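PDB 3C3K: alanine racemase from Actinobacillus succinogenes, which is of unknown function but has a two-lobed periplasmic binding protein-like fold, resembling the sensor domains of LacI-type regulators. Local coordinates for residues A93-L98 against H264-W269; L155-I160 against S181-D186; L195-I200 against Q226-A231; M71-E76 against D133-Y138. All blocks are in the same frame, centred on the assembly; numbering follows the deposited sequence.

Contact 1: A93-L98 against H264-W269; sequences AEYDPL and HHLLPW
Pro-97 and His-264 mark the closest backbone approach, with CA atoms 6.1 Å apart; no clear hydrogen bond crosses between loop 93-98 and the edge strand 264-266, and side chains carry most of the contact. Two rings do most of the work. Tyr-95 has its CG anti to the backbone N (chi1 180°), which carries the phenol out between Pro-97 of its own loop and Leu-266. Leu-266 CD2 stands 3.9 Å from the centroid of the Tyr-95 ring and only 4° off its normal, a CH-pi contact almost straight down on the face. Pro-97 CD covers the opposite face, so the ring is sandwiched between aliphatic groups. At the ring edge, Tyr-95 CE1 meets His-264 CB at 3.7 Å.

The imidazole of His-264 lies under the loop backbone. Pro-97 CA is 3.8 Å from the centroid of the His-264 ring, 28° off the normal, and the carbonyl oxygen of Asp-96 sits over the same face, likewise displaced from the ring centre. Asp-96 bends the loop here through an Asx turn, its OD1 accepting from Leu-98 N at 3.0 Å.

Polar partners border both rings. A water lies 2.6 Å from Tyr-95 OH and donates to His-264 O at 2.9 Å, while His-264 ND1 bonds to Ser-103 OG and NE2 to the carbonyl oxygen of Ser-99. With both ring nitrogens engaged, rotation of the imidazole is restrained, and the carbonyl acceptor implies a proton on NE2. The chemistry is thus aliphatic and carbonyl contact on ring faces, with hydrogen bonds around their margins.

Contact 2: L155-I160 against S181-D186; sequences LDYSRI and SAVKPD
Tyr-157 and Arg-159 face Ser-181, Val-183 and Pro-185 at one end of a beta-alpha-beta crossover, in which helix 168-179 carries the chain from strand 159-162 to strand 187-190 past the intervening strand 127-131. The first shell is built on the phenol. Val-183 CG1 packs 3.9 Å from Tyr-157 CD1, and Pro-185 CB comes to 3.4 Å from Tyr-157 OH. Val-183 O lies at the ring edge, close to the ring plane.

A water sits in that same plane and joins the two segments: it accepts from Tyr-157 OH at 2.6 Å and donates to Val-183 O at 2.7 Å. Arg-159 NE gives it a further, weak bond. The Arg-159 chain is bent at chi3 (115°), and one face of its guanidinium receives Tyr-157 CE1, 3.6 Å above the plane and toward the rim of the group.

Further out, Arg-126 packs against both Tyr-157 and Val-183 and bonds through NE to Lys-184 O, while Tyr-146 OH bonds to Arg-159 N. Within the loop, Ser-181 OG donates to Val-183 O at 3.0 Å, approaching from 42° above the carbonyl plane.

Contact 3: L195-I200 against Q226-A231; sequences LAAGAI and QITVPA
A cis-proline loop, 226-231, packs on helix 193-205 through Thr-228, Val-229 and Pro-230. The helix offers Ala-197 and Ile-200, three residues apart and therefore on neighbouring turns of one flank. Ala-197 and Thr-228 have the closest CA atoms, 6.3 Å apart, a short separation consistent with the small alanine side chain.

Thr-228 divides its two branches between the partners. Its methyl CG2 meets Ala-197 CB at 3.6 Å, while the hydroxyl lies between the backbone N and the carbonyl carbon (chi1 51°). From there Thr-228 OG1 donates to Pro-230 O at 3.0 Å, the donor tilted 25° from the carbonyl plane. This bond reaches across the cis peptide between Val-229 and Pro-230 and closes the bend on itself.

Ile-200 points into the bend and crosses Thr-228 at about a right angle. Its CG2 branch, anti to the backbone N, touches Val-229 O at 3.4 Å. The other branch ends in CD1, which lies 3.5 Å from Pro-230 O and 3.7 Å from Thr-228 OG1. Both oxygens at the end of Ile-200 thus belong to the loop's internal hydrogen bond, and the methyl packs alongside that bond. No hydrogen bond links the two segments; helix and loop are held by van der Waals contact.

On the sheet side, Ile-200 and Ala-196 rest on Val-216 of strand 215-217, and Leu-195 reaches Ala-190 of strand 187-190. Ala-199 packs on Thr-175 of helix 168-179. At the other end, Gln-226 O bonds to Gln-201 NE2 of the second subunit, placing this loop at the dimer interface.

Contact 4: M71-E76 against D133-Y138; sequences MDALSE and DLAYQY
Ala-73 and Tyr-136 approach with CA atoms only 4.5 Å apart, where loop 71-76 of the six-stranded lobe meets the start of helix 137-152 in the other lobe. The second segment opens with a type I beta turn from Asp-133 to Tyr-136, reinforced by an Asx turn in which Asp-133 OD1 accepts from Ala-135 N. Ala-135 then presents its carbonyl: Ala-135 O lies 3.3 Å from Ala-73 CB. The same oxygen accepts from a water at 2.6 Å, and that water accepts from Ser-75 N at 3.1 Å, a solvent bridge between the segments.

Tyr-136, at the N-cap position, lays its ring beside the Met-71 to Ala-73 backbone. Ala-73 CB stands over one face, 4.2 Å from the ring centroid and 15° off its normal, whereas Met-71 O meets the edge in plane. The Tyr-136 hydroxyl bonds to Ser-48 OG, which also binds Ala-73 N. Gln-137 follows with CG anti to the backbone N (chi1 -168°) and its chain extended, crossing Leu-74 obliquely; Leu-74 CD2 rests 3.3 Å from Gln-137 OE1. Tyr-138 reaches back through a second water, which lies 2.8 Å from Tyr-138 OH and donates to Met-71 O.

No direct hydrogen bond joins the segments. Waters, Ser-48 and Glu-94 mediate instead: Glu-94 OE2 accepts from both Leu-74 N and Gln-137 N, and its negative charge would probably be stabilised by the helix start. Such mediated chemistry implies an interlobe junction in which shared polar partners and waters add to the close packing of Ala-73 on Ala-135 and Tyr-136.

How the contacts relate
Contacts 1 and 4 adjoin, their centres 13 Å apart, and touch through Glu-94; along the chain their segments alternate. Contact 1 lies within the lobe of the six-stranded parallel sheet, linking the loop after strand 89-92 to edge strand 264-266. Contact 4 spans the two lobes, ending at helix 137-152. That helix leads into strand 159-162 of contact 2, which with contact 3 lies in the four-stranded lobe, centres 21 Å apart. Contacts 2 and 3 follow contact 4 in series and are nested inside the loop closed by contact 1. The chain therefore builds the second lobe and returns to the first, as in periplasmic binding protein-like folds.

Contact 1: A93-L98 against H264-W269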
loop_
_atom_site.group_PDB
_atom_site.type_symbol
_atom_site.label_atom_id
_atom_site.label_comp_id
_atom_site.label_asym_id
_atom_site.label_seq_id
_atom_site.Cartn_x
_atom_site.Cartn_y
_atom_site.Cartn_z
ATOM N N ALA B 93 9.874 3.988 14.005
ATOM C CA ALA B 93 10.637 4.367 12.828
ATOM C C ALA B 93 11.313 5.702 12.910
ATOM O O ALA B 93 11.915 6.093 11.967
ATOM C CB ALA B 93 9.783 4.307 11.552
ATOM N N GLU B 94 11.224 6.388 14.027
ATOM C CA GLU B 94 12.083 7.540 14.303
ATOM C C GLU B 94 12.897 7.221 15.572
ATOM O O GLU B 94 12.402 6.595 16.500
ATOM C CB GLU B 94 11.267 8.817 14.492
ATOM C CG GLU B 94 10.572 9.344 13.244
ATOM C CD GLU B 94 11.461 10.252 12.434
ATOM O OE1 GLU B 94 12.581 9.815 12.090
ATOM O OE2 GLU B 94 11.044 11.400 12.157
ATOM N N TYR B 95 14.149 7.622 15.586
ATOM C CA TYR B 95 15.044 7.300 16.701
ATOM C C TYR B 95 15.703 8.534 17.282
ATOM O O TYR B 95 16.513 9.162 16.593
ATOM C CB TYR B 95 16.142 6.366 16.212
ATOM C CG TYR B 95 17.149 5.947 17.233
ATOM C CD1 TYR B 95 16.753 5.311 18.390
ATOM C CD2 TYR B 95 18.495 6.095 16.997
ATOM C CE1 TYR B 95 17.651 4.887 19.333
ATOM C CE2 TYR B 95 19.420 5.665 17.902
ATOM C CZ TYR B 95 18.971 5.041 19.076
ATOM O OH TYR B 95 19.841 4.591 19.998
ATOM N N ASP B 96 15.356 8.859 18.538
ATOM C CA ASP B 96 16.067 9.847 19.318
ATOM C C ASP B 96 16.195 9.312 20.731
ATOM O O ASP B 96 15.193 9.196 21.444
ATOM C CB ASP B 96 15.306 11.154 19.403
ATOM C CG ASP B 96 16.088 12.210 20.169
ATOM O OD1 ASP B 96 17.236 11.917 20.624
ATOM O OD2 ASP B 96 15.564 13.338 20.271
ATOM N N PRO B 97 17.411 8.895 21.123
ATOM C CA PRO B 97 17.519 8.311 22.485
ATOM C C PRO B 97 17.341 9.304 23.658
ATOM O O PRO B 97 17.209 8.886 24.828
ATOM C CB PRO B 97 18.905 7.620 22.499
ATOM C CG PRO B 97 19.569 7.923 21.134
ATOM C CD PRO B 97 18.643 8.797 20.319
ATOM N N LEU B 98 17.310 10.601 23.354
ATOM C CA LEU B 98 17.064 11.600 24.364
ATOM C C LEU B 98 15.555 11.849 24.457
ATOM O O LEU B 98 15.053 12.468 25.410
ATOM C CB LEU B 98 17.845 12.894 24.046
ATOM C CG LEU B 98 19.360 12.712 24.236
ATOM C CD1 LEU B 98 20.019 14.036 24.012
ATOM C CD2 LEU B 98 19.773 12.106 25.637
ATOM N N HIS B 264 14.497 2.595 23.913
ATOM C CA HIS B 264 14.571 2.920 22.506
ATOM C C HIS B 264 15.139 1.708 21.862
ATOM O O HIS B 264 16.361 1.510 21.893
ATOM C CB HIS B 264 15.445 4.162 22.276
ATOM C CG HIS B 264 14.864 5.427 22.848
ATOM N ND1 HIS B 264 13.751 6.046 22.300
ATOM C CD2 HIS B 264 15.241 6.199 23.904
ATOM C CE1 HIS B 264 13.441 7.117 23.020
ATOM N NE2 HIS B 264 14.342 7.241 23.985
ATOM N N HIS B 265 14.272 0.794 21.400
ATOM C CA HIS B 265 14.770 -0.431 20.766
ATOM C C HIS B 265 15.262 -0.190 19.332
ATOM O O HIS B 265 14.600 0.502 18.539
ATOM C CB HIS B 265 13.688 -1.502 20.694
ATOM C CG HIS B 265 13.313 -2.077 22.010
ATOM N ND1 HIS B 265 13.698 -3.344 22.391
ATOM C CD2 HIS B 265 12.598 -1.571 23.047
ATOM C CE1 HIS B 265 13.234 -3.603 23.607
ATOM N NE2 HIS B 265 12.553 -2.550 24.029
ATOM N N LEU B 266 16.426 -0.751 19.017
ATOM C CA LEU B 266 16.966 -0.729 17.679
ATOM C C LEU B 266 16.928 -2.146 17.224
ATOM O O LEU B 266 17.530 -2.982 17.848
ATOM C CB LEU B 266 18.404 -0.255 17.663
ATOM C CG LEU B 266 18.566 1.282 17.644
ATOM C CD1 LEU B 266 20.054 1.537 17.623
ATOM C CD2 LEU B 266 17.932 1.954 16.508
ATOM N N LEU B 267 16.208 -2.417 16.152
ATOM C CA LEU B 267 16.149 -3.745 15.529
ATOM C C LEU B 267 17.112 -3.811 14.310
ATOM O O LEU B 267 17.402 -2.764 13.679
ATOM C CB LEU B 267 14.694 -4.113 15.128
ATOM C CG LEU B 267 13.627 -4.144 16.233
ATOM C CD1 LEU B 267 12.386 -4.769 15.686
ATOM C CD2 LEU B 267 14.029 -4.937 17.527
ATOM N N PRO B 268 17.691 -5.015 14.030
ATOM C CA PRO B 268 18.724 -5.097 12.959
ATOM C C PRO B 268 18.135 -4.911 11.579
ATOM O O PRO B 268 17.114 -5.482 11.297
ATOM C CB PRO B 268 19.307 -6.543 13.058
ATOM C CG PRO B 268 18.562 -7.262 14.189
ATOM C CD PRO B 268 17.433 -6.315 14.705
ATOM N N TRP B 269 18.794 -4.103 10.741
ATOM C CA TRP B 269 18.529 -4.034 9.303
ATOM C C TRP B 269 19.465 -4.976 8.578
ATOM O O TRP B 269 20.522 -5.298 9.099
ATOM C CB TRP B 269 18.759 -2.610 8.805
ATOM C CG TRP B 269 20.109 -2.091 9.176
ATOM C CD1 TRP B 269 20.432 -1.376 10.294
ATOM C CD2 TRP B 269 21.330 -2.266 8.437
ATOM N NE1 TRP B 269 21.778 -1.106 10.309
ATOM C CE2 TRP B 269 22.346 -1.624 9.165
ATOM C CE3 TRP B 269 21.653 -2.903 7.221
ATOM C CZ2 TRP B 269 23.679 -1.607 8.736
ATOM C CZ3 TRP B 269 22.992 -2.899 6.781
ATOM C CH2 TRP B 269 23.993 -2.274 7.554
HETATM O O HOH W 1 19.029 2.660 21.585
#

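Contact 2: L155-I160 against S181-D186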
loop_
_atom_site.group_PDB
_atom_site.type_symbol
_atom_site.label_atom_id
_atom_site.label_comp_id
_atom_site.label_asym_id
_atom_site.label_seq_id
_atom_site.Cartn_x
_atom_site.Cartn_y
_atom_site.Cartn_z
ATOM N N LEU B 155 35.149 11.357 -2.172
ATOM C CA LEU B 155 34.496 11.431 -3.460
ATOM C C LEU B 155 34.150 12.891 -3.763
ATOM O O LEU B 155 33.686 13.615 -2.917
ATOM C CB LEU B 155 33.266 10.503 -3.516
ATOM C CG LEU B 155 33.552 9.016 -3.125
ATOM C CD1 LEU B 155 32.367 8.109 -3.067
ATOM C CD2 LEU B 155 34.557 8.364 -4.076
ATOM N N ASP B 156 34.340 13.317 -4.998
ATOM C CA ASP B 156 34.017 14.693 -5.350
ATOM C C ASP B 156 32.505 14.908 -5.680
ATOM O O ASP B 156 31.925 15.990 -5.430
ATOM C CB ASP B 156 34.872 15.071 -6.535
ATOM C CG ASP B 156 34.914 16.603 -6.762
ATOM O OD1 ASP B 156 34.388 17.396 -5.917
ATOM O OD2 ASP B 156 35.467 16.994 -7.795
ATOM N N TYR B 157 31.855 13.872 -6.186
ATOM C CA TYR B 157 30.456 13.973 -6.617
ATOM C C TYR B 157 29.496 13.769 -5.463
ATOM O O TYR B 157 29.571 12.757 -4.693
ATOM C CB TYR B 157 30.163 12.921 -7.703
ATOM C CG TYR B 157 28.739 12.838 -8.241
ATOM C CD1 TYR B 157 28.410 13.367 -9.480
ATOM C CD2 TYR B 157 27.746 12.157 -7.539
ATOM C CE1 TYR B 157 27.113 13.266 -9.987
ATOM C CE2 TYR B 157 26.463 12.074 -8.004
ATOM C CZ TYR B 157 26.145 12.622 -9.239
ATOM O OH TYR B 157 24.882 12.494 -9.726
ATOM N N SER B 158 28.556 14.702 -5.419
ATOM C CA SER B 158 27.469 14.682 -4.501
ATOM C C SER B 158 26.261 15.138 -5.251
ATOM O O SER B 158 26.334 16.164 -6.003
ATOM C CB SER B 158 27.700 15.755 -3.439
ATOM O OG SER B 158 27.337 15.230 -2.234
ATOM N N ARG B 159 25.157 14.395 -5.079
ATOM C CA ARG B 159 23.892 14.937 -5.448
ATOM C C ARG B 159 22.607 14.372 -4.987
ATOM O O ARG B 159 22.417 13.154 -4.946
ATOM C CB ARG B 159 23.879 15.752 -6.710
ATOM C CG ARG B 159 23.439 15.257 -8.040
ATOM C CD ARG B 159 23.509 16.582 -8.904
ATOM N NE ARG B 159 24.533 16.504 -9.971
ATOM C CZ ARG B 159 25.830 16.834 -9.839
ATOM N NH1 ARG B 159 26.654 16.687 -10.877
ATOM N NH2 ARG B 159 26.322 17.278 -8.682
ATOM N N ILE B 160 21.687 15.274 -4.696
ATOM C CA ILE B 160 20.447 14.873 -4.063
ATOM C C ILE B 160 19.295 15.421 -4.855
ATOM O O ILE B 160 19.277 16.632 -5.222
ATOM C CB ILE B 160 20.383 15.437 -2.640
ATOM C CG1 ILE B 160 21.573 14.940 -1.859
ATOM C CG2 ILE B 160 19.042 15.072 -1.948
ATOM C CD1 ILE B 160 21.884 15.702 -0.550
ATOM N N SER B 181 22.613 16.510 -16.352
ATOM C CA SER B 181 23.697 17.239 -15.698
ATOM C C SER B 181 24.965 16.909 -16.368
ATOM O O SER B 181 25.037 15.881 -17.038
ATOM C CB SER B 181 23.816 16.898 -14.220
ATOM O OG SER B 181 25.144 17.081 -13.818
ATOM N N ALA B 182 25.950 17.800 -16.180
ATOM C CA ALA B 182 27.299 17.678 -16.774
ATOM C C ALA B 182 27.859 16.298 -16.489
ATOM O O ALA B 182 28.274 15.578 -17.410
ATOM C CB ALA B 182 28.227 18.745 -16.196
ATOM N N VAL B 183 27.870 15.958 -15.212
ATOM C CA VAL B 183 28.321 14.650 -14.728
ATOM C C VAL B 183 27.101 13.859 -14.296
ATOM O O VAL B 183 26.325 14.330 -13.469
ATOM C CB VAL B 183 29.320 14.793 -13.550
ATOM C CG1 VAL B 183 29.809 13.408 -13.078
ATOM C CG2 VAL B 183 30.515 15.602 -13.975
ATOM N N LYS B 184 26.927 12.680 -14.881
ATOM C CA LYS B 184 25.860 11.752 -14.506
ATOM C C LYS B 184 26.250 10.770 -13.367
ATOM O O LYS B 184 27.440 10.454 -13.191
ATOM C CB LYS B 184 25.422 10.979 -15.739
ATOM C CG LYS B 184 25.651 11.785 -16.960
ATOM C CD LYS B 184 24.395 12.250 -17.591
ATOM C CE LYS B 184 24.272 11.490 -18.895
ATOM N NZ LYS B 184 23.069 11.925 -19.624
ATOM N N PRO B 185 25.257 10.265 -12.617
ATOM C CA PRO B 185 25.694 9.359 -11.599
ATOM C C PRO B 185 26.059 8.008 -12.189
ATOM O O PRO B 185 25.637 7.666 -13.319
ATOM C CB PRO B 185 24.466 9.232 -10.684
ATOM C CG PRO B 185 23.330 9.381 -11.569
ATOM C CD PRO B 185 23.790 10.442 -12.604
ATOM N N ASP B 186 26.905 7.273 -11.474
ATOM C CA ASP B 186 27.057 5.877 -11.769
ATOM C C ASP B 186 26.313 5.037 -10.719
ATOM O O ASP B 186 26.425 3.806 -10.721
ATOM C CB ASP B 186 28.562 5.467 -11.883
ATOM C CG ASP B 186 29.376 5.762 -10.611
ATOM O OD1 ASP B 186 28.760 6.097 -9.574
ATOM O OD2 ASP B 186 30.647 5.701 -10.647
HETATM O O HOH W 2 24.225 14.060 -11.756
#

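Contact 3: L195-I200 against Q226-A231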
loop_
_atom_site.group_PDB
_atom_site.type_symbol
_atom_site.label_atom_id
_atom_site.label_comp_id
_atom_site.label_asym_id
_atom_site.label_seq_id
_atom_site.Cartn_x
_atom_site.Cartn_y
_atom_site.Cartn_z
ATOM N N LEU B 195 10.559 4.581 -4.723
ATOM C CA LEU B 195 11.273 5.586 -5.527
ATOM C C LEU B 195 12.314 4.899 -6.393
ATOM O O LEU B 195 12.554 5.329 -7.512
ATOM C CB LEU B 195 11.927 6.591 -4.579
ATOM C CG LEU B 195 10.872 7.390 -3.814
ATOM C CD1 LEU B 195 11.653 8.293 -2.816
ATOM C CD2 LEU B 195 9.949 8.221 -4.763
ATOM N N ALA B 196 12.911 3.818 -5.893
ATOM C CA ALA B 196 13.996 3.111 -6.626
ATOM C C ALA B 196 13.414 2.374 -7.833
ATOM O O ALA B 196 14.044 2.280 -8.892
ATOM C CB ALA B 196 14.779 2.146 -5.707
ATOM N N ALA B 197 12.183 1.873 -7.690
ATOM C CA ALA B 197 11.523 1.192 -8.809
ATOM C C ALA B 197 11.341 2.170 -9.970
ATOM O O ALA B 197 11.451 1.787 -11.133
ATOM C CB ALA B 197 10.195 0.614 -8.372
ATOM N N GLY B 198 11.076 3.432 -9.640
ATOM C CA GLY B 198 10.933 4.506 -10.640
ATOM C C GLY B 198 12.291 4.882 -11.194
ATOM O O GLY B 198 12.446 5.194 -12.390
ATOM N N ALA B 199 13.310 4.819 -10.340
ATOM C CA ALA B 199 14.644 5.076 -10.864
ATOM C C ALA B 199 15.038 4.023 -11.926
ATOM O O ALA B 199 15.508 4.379 -12.999
ATOM C CB ALA B 199 15.645 5.203 -9.741
ATOM N N ILE B 200 14.796 2.746 -11.639
ATOM C CA ILE B 200 15.047 1.643 -12.553
ATOM C C ILE B 200 14.267 1.839 -13.871
ATOM O O ILE B 200 14.821 1.722 -14.978
ATOM C CB ILE B 200 14.627 0.289 -11.899
ATOM C CG1 ILE B 200 15.581 -0.052 -10.745
ATOM C CG2 ILE B 200 14.557 -0.820 -12.969
ATOM C CD1 ILE B 200 15.422 -1.493 -10.084
ATOM N N GLN B 226 11.109 -6.936 -5.089
ATOM C CA GLN B 226 11.264 -8.262 -5.679
ATOM C C GLN B 226 10.538 -8.427 -7.040
ATOM O O GLN B 226 10.512 -9.519 -7.637
ATOM C CB GLN B 226 10.752 -9.295 -4.716
ATOM C CG GLN B 226 11.524 -9.252 -3.416
ATOM C CD GLN B 226 10.869 -10.109 -2.403
ATOM O OE1 GLN B 226 9.643 -10.080 -2.236
ATOM N NE2 GLN B 226 11.654 -10.897 -1.720
ATOM N N ILE B 227 9.963 -7.322 -7.494
ATOM C CA ILE B 227 9.210 -7.281 -8.699
ATOM C C ILE B 227 9.939 -6.575 -9.850
ATOM O O ILE B 227 9.613 -6.807 -11.029
ATOM C CB ILE B 227 7.832 -6.660 -8.453
ATOM C CG1 ILE B 227 6.995 -7.624 -7.643
ATOM C CG2 ILE B 227 7.068 -6.563 -9.768
ATOM C CD1 ILE B 227 5.902 -6.965 -6.848
ATOM N N THR B 228 10.894 -5.700 -9.513
ATOM C CA THR B 228 11.494 -4.851 -10.528
ATOM C C THR B 228 12.468 -5.705 -11.304
ATOM O O THR B 228 12.918 -6.783 -10.822
ATOM C CB THR B 228 12.223 -3.653 -9.890
ATOM O OG1 THR B 228 13.114 -4.130 -8.864
ATOM C CG2 THR B 228 11.216 -2.739 -9.281
ATOM N N VAL B 229 12.823 -5.234 -12.505
ATOM C CA VAL B 229 13.815 -5.944 -13.276
ATOM C C VAL B 229 14.912 -4.965 -13.615
ATOM O O VAL B 229 14.658 -3.998 -14.278
ATOM C CB VAL B 229 13.206 -6.620 -14.563
ATOM C CG1 VAL B 229 14.341 -7.234 -15.418
ATOM C CG2 VAL B 229 12.186 -7.694 -14.135
ATOM N N PRO B 230 16.138 -5.189 -13.119
ATOM C CA PRO B 230 16.649 -6.193 -12.243
ATOM C C PRO B 230 15.987 -6.070 -10.840
ATOM O O PRO B 230 15.496 -5.003 -10.430
ATOM C CB PRO B 230 18.130 -5.814 -12.095
ATOM C CG PRO B 230 18.173 -4.351 -12.470
ATOM C CD PRO B 230 17.160 -4.183 -13.503
ATOM N N ALA B 231 16.002 -7.168 -10.111
ATOM C CA ALA B 231 15.553 -7.127 -8.705
ATOM C C ALA B 231 16.418 -6.128 -7.961
ATOM O O ALA B 231 17.578 -5.980 -8.282
ATOM C CB ALA B 231 15.663 -8.462 -8.071
#

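Contact 4: M71-E76 against D133-Y138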
loop_
_atom_site.group_PDB
_atom_site.type_symbol
_atom_site.label_atom_id
_atom_site.label_comp_id
_atom_site.label_asym_id
_atom_site.label_seq_id
_atom_site.Cartn_x
_atom_site.Cartn_y
_atom_site.Cartn_z
ATOM N N MET B 71 3.832 6.902 13.745
ATOM C CA MET B 71 4.875 6.750 12.809
ATOM C C MET B 71 5.165 8.183 12.221
ATOM O O MET B 71 5.957 8.318 11.301
ATOM C CB MET B 71 4.484 5.770 11.685
ATOM C CG MET B 71 3.835 4.363 12.123
ATOM S SD MET B 71 3.379 3.393 10.588
ATOM C CE MET B 71 4.988 3.045 10.150
ATOM N N ASP B 72 4.615 9.243 12.834
ATOM C CA ASP B 72 4.912 10.610 12.329
ATOM C C ASP B 72 6.300 11.152 12.601
ATOM O O ASP B 72 7.068 10.593 13.429
ATOM C CB ASP B 72 3.907 11.588 12.915
ATOM C CG ASP B 72 2.551 11.538 12.214
ATOM O OD1 ASP B 72 2.457 10.890 11.183
ATOM O OD2 ASP B 72 1.625 12.274 12.654
ATOM N N ALA B 73 6.625 12.270 11.933
ATOM C CA ALA B 73 7.910 12.932 12.131
ATOM C C ALA B 73 8.153 13.183 13.620
ATOM O O ALA B 73 7.224 13.585 14.381
ATOM C CB ALA B 73 7.983 14.281 11.331
ATOM N N LEU B 74 9.398 12.924 14.026
ATOM C CA LEU B 74 9.871 13.051 15.414
ATOM C C LEU B 74 9.561 14.391 15.987
ATOM O O LEU B 74 9.214 14.483 17.139
ATOM C CB LEU B 74 11.409 12.864 15.441
ATOM C CG LEU B 74 12.118 12.793 16.780
ATOM C CD1 LEU B 74 11.695 11.523 17.444
ATOM C CD2 LEU B 74 13.602 12.815 16.509
ATOM N N SER B 75 9.619 15.452 15.168
ATOM C CA SER B 75 9.403 16.793 15.671
ATOM C C SER B 75 7.934 17.148 16.069
ATOM O O SER B 75 7.626 18.251 16.644
ATOM C CB SER B 75 9.819 17.754 14.584
ATOM O OG SER B 75 8.964 17.624 13.482
ATOM N N GLU B 76 7.037 16.213 15.773
ATOM C CA GLU B 76 5.641 16.346 16.154
ATOM C C GLU B 76 5.469 15.970 17.620
ATOM O O GLU B 76 4.494 16.365 18.214
ATOM C CB GLU B 76 4.772 15.421 15.293
ATOM C CG GLU B 76 3.277 15.822 15.289
ATOM C CD GLU B 76 2.416 14.980 14.372
ATOM O OE1 GLU B 76 2.437 13.710 14.512
ATOM O OE2 GLU B 76 1.678 15.608 13.572
ATOM N N ASP B 133 10.942 13.402 1.965
ATOM C CA ASP B 133 10.335 14.448 2.854
ATOM C C ASP B 133 11.189 14.590 4.107
ATOM O O ASP B 133 11.143 13.748 5.010
ATOM C CB ASP B 133 8.929 13.962 3.230
ATOM C CG ASP B 133 8.150 14.899 4.188
ATOM O OD1 ASP B 133 8.556 16.034 4.580
ATOM O OD2 ASP B 133 7.050 14.426 4.543
ATOM N N LEU B 134 11.995 15.647 4.134
ATOM C CA LEU B 134 12.924 15.911 5.234
ATOM C C LEU B 134 12.324 16.266 6.599
ATOM O O LEU B 134 13.085 16.472 7.515
ATOM C CB LEU B 134 13.926 17.018 4.830
ATOM C CG LEU B 134 15.119 16.666 3.895
ATOM C CD1 LEU B 134 15.946 17.954 3.694
ATOM C CD2 LEU B 134 16.031 15.572 4.423
ATOM N N ALA B 135 10.995 16.412 6.744
ATOM C CA ALA B 135 10.413 16.595 8.073
ATOM C C ALA B 135 10.709 15.325 8.918
ATOM O O ALA B 135 10.821 15.408 10.135
ATOM C CB ALA B 135 8.845 16.830 7.968
ATOM N N TYR B 136 10.900 14.163 8.268
ATOM C CA TYR B 136 11.202 12.919 9.011
ATOM C C TYR B 136 12.670 12.771 9.351
ATOM O O TYR B 136 13.564 12.950 8.479
ATOM C CB TYR B 136 10.706 11.713 8.265
ATOM C CG TYR B 136 9.195 11.699 8.111
ATOM C CD1 TYR B 136 8.557 12.424 7.096
ATOM C CD2 TYR B 136 8.393 10.947 8.994
ATOM C CE1 TYR B 136 7.143 12.423 6.996
ATOM C CE2 TYR B 136 7.009 10.913 8.869
ATOM C CZ TYR B 136 6.385 11.630 7.884
ATOM O OH TYR B 136 4.987 11.595 7.790
ATOM N N GLN B 137 12.944 12.442 10.619
ATOM C CA GLN B 137 14.345 12.384 11.040
ATOM C C GLN B 137 15.007 11.242 10.277
ATOM O O GLN B 137 16.181 11.316 9.899
ATOM C CB GLN B 137 14.519 12.242 12.564
ATOM C CG GLN B 137 15.954 12.482 13.015
ATOM C CD GLN B 137 16.233 12.200 14.490
ATOM O OE1 GLN B 137 16.587 13.122 15.214
ATOM N NE2 GLN B 137 16.108 10.933 14.933
ATOM N N TYR B 138 14.269 10.189 9.980
ATOM C CA TYR B 138 14.974 9.178 9.238
ATOM C C TYR B 138 15.413 9.715 7.858
ATOM O O TYR B 138 16.438 9.319 7.355
ATOM C CB TYR B 138 14.204 7.884 9.106
ATOM C CG TYR B 138 12.812 7.987 8.532
ATOM C CD1 TYR B 138 12.578 8.085 7.143
ATOM C CD2 TYR B 138 11.694 7.860 9.381
ATOM C CE1 TYR B 138 11.229 8.147 6.648
ATOM C CE2 TYR B 138 10.400 7.914 8.901
ATOM C CZ TYR B 138 10.178 8.023 7.549
ATOM O OH TYR B 138 8.836 8.010 7.161
HETATM O O HOH W 3 7.063 6.566 8.772
HETATM O O HOH W 4 11.291 15.005 12.649
#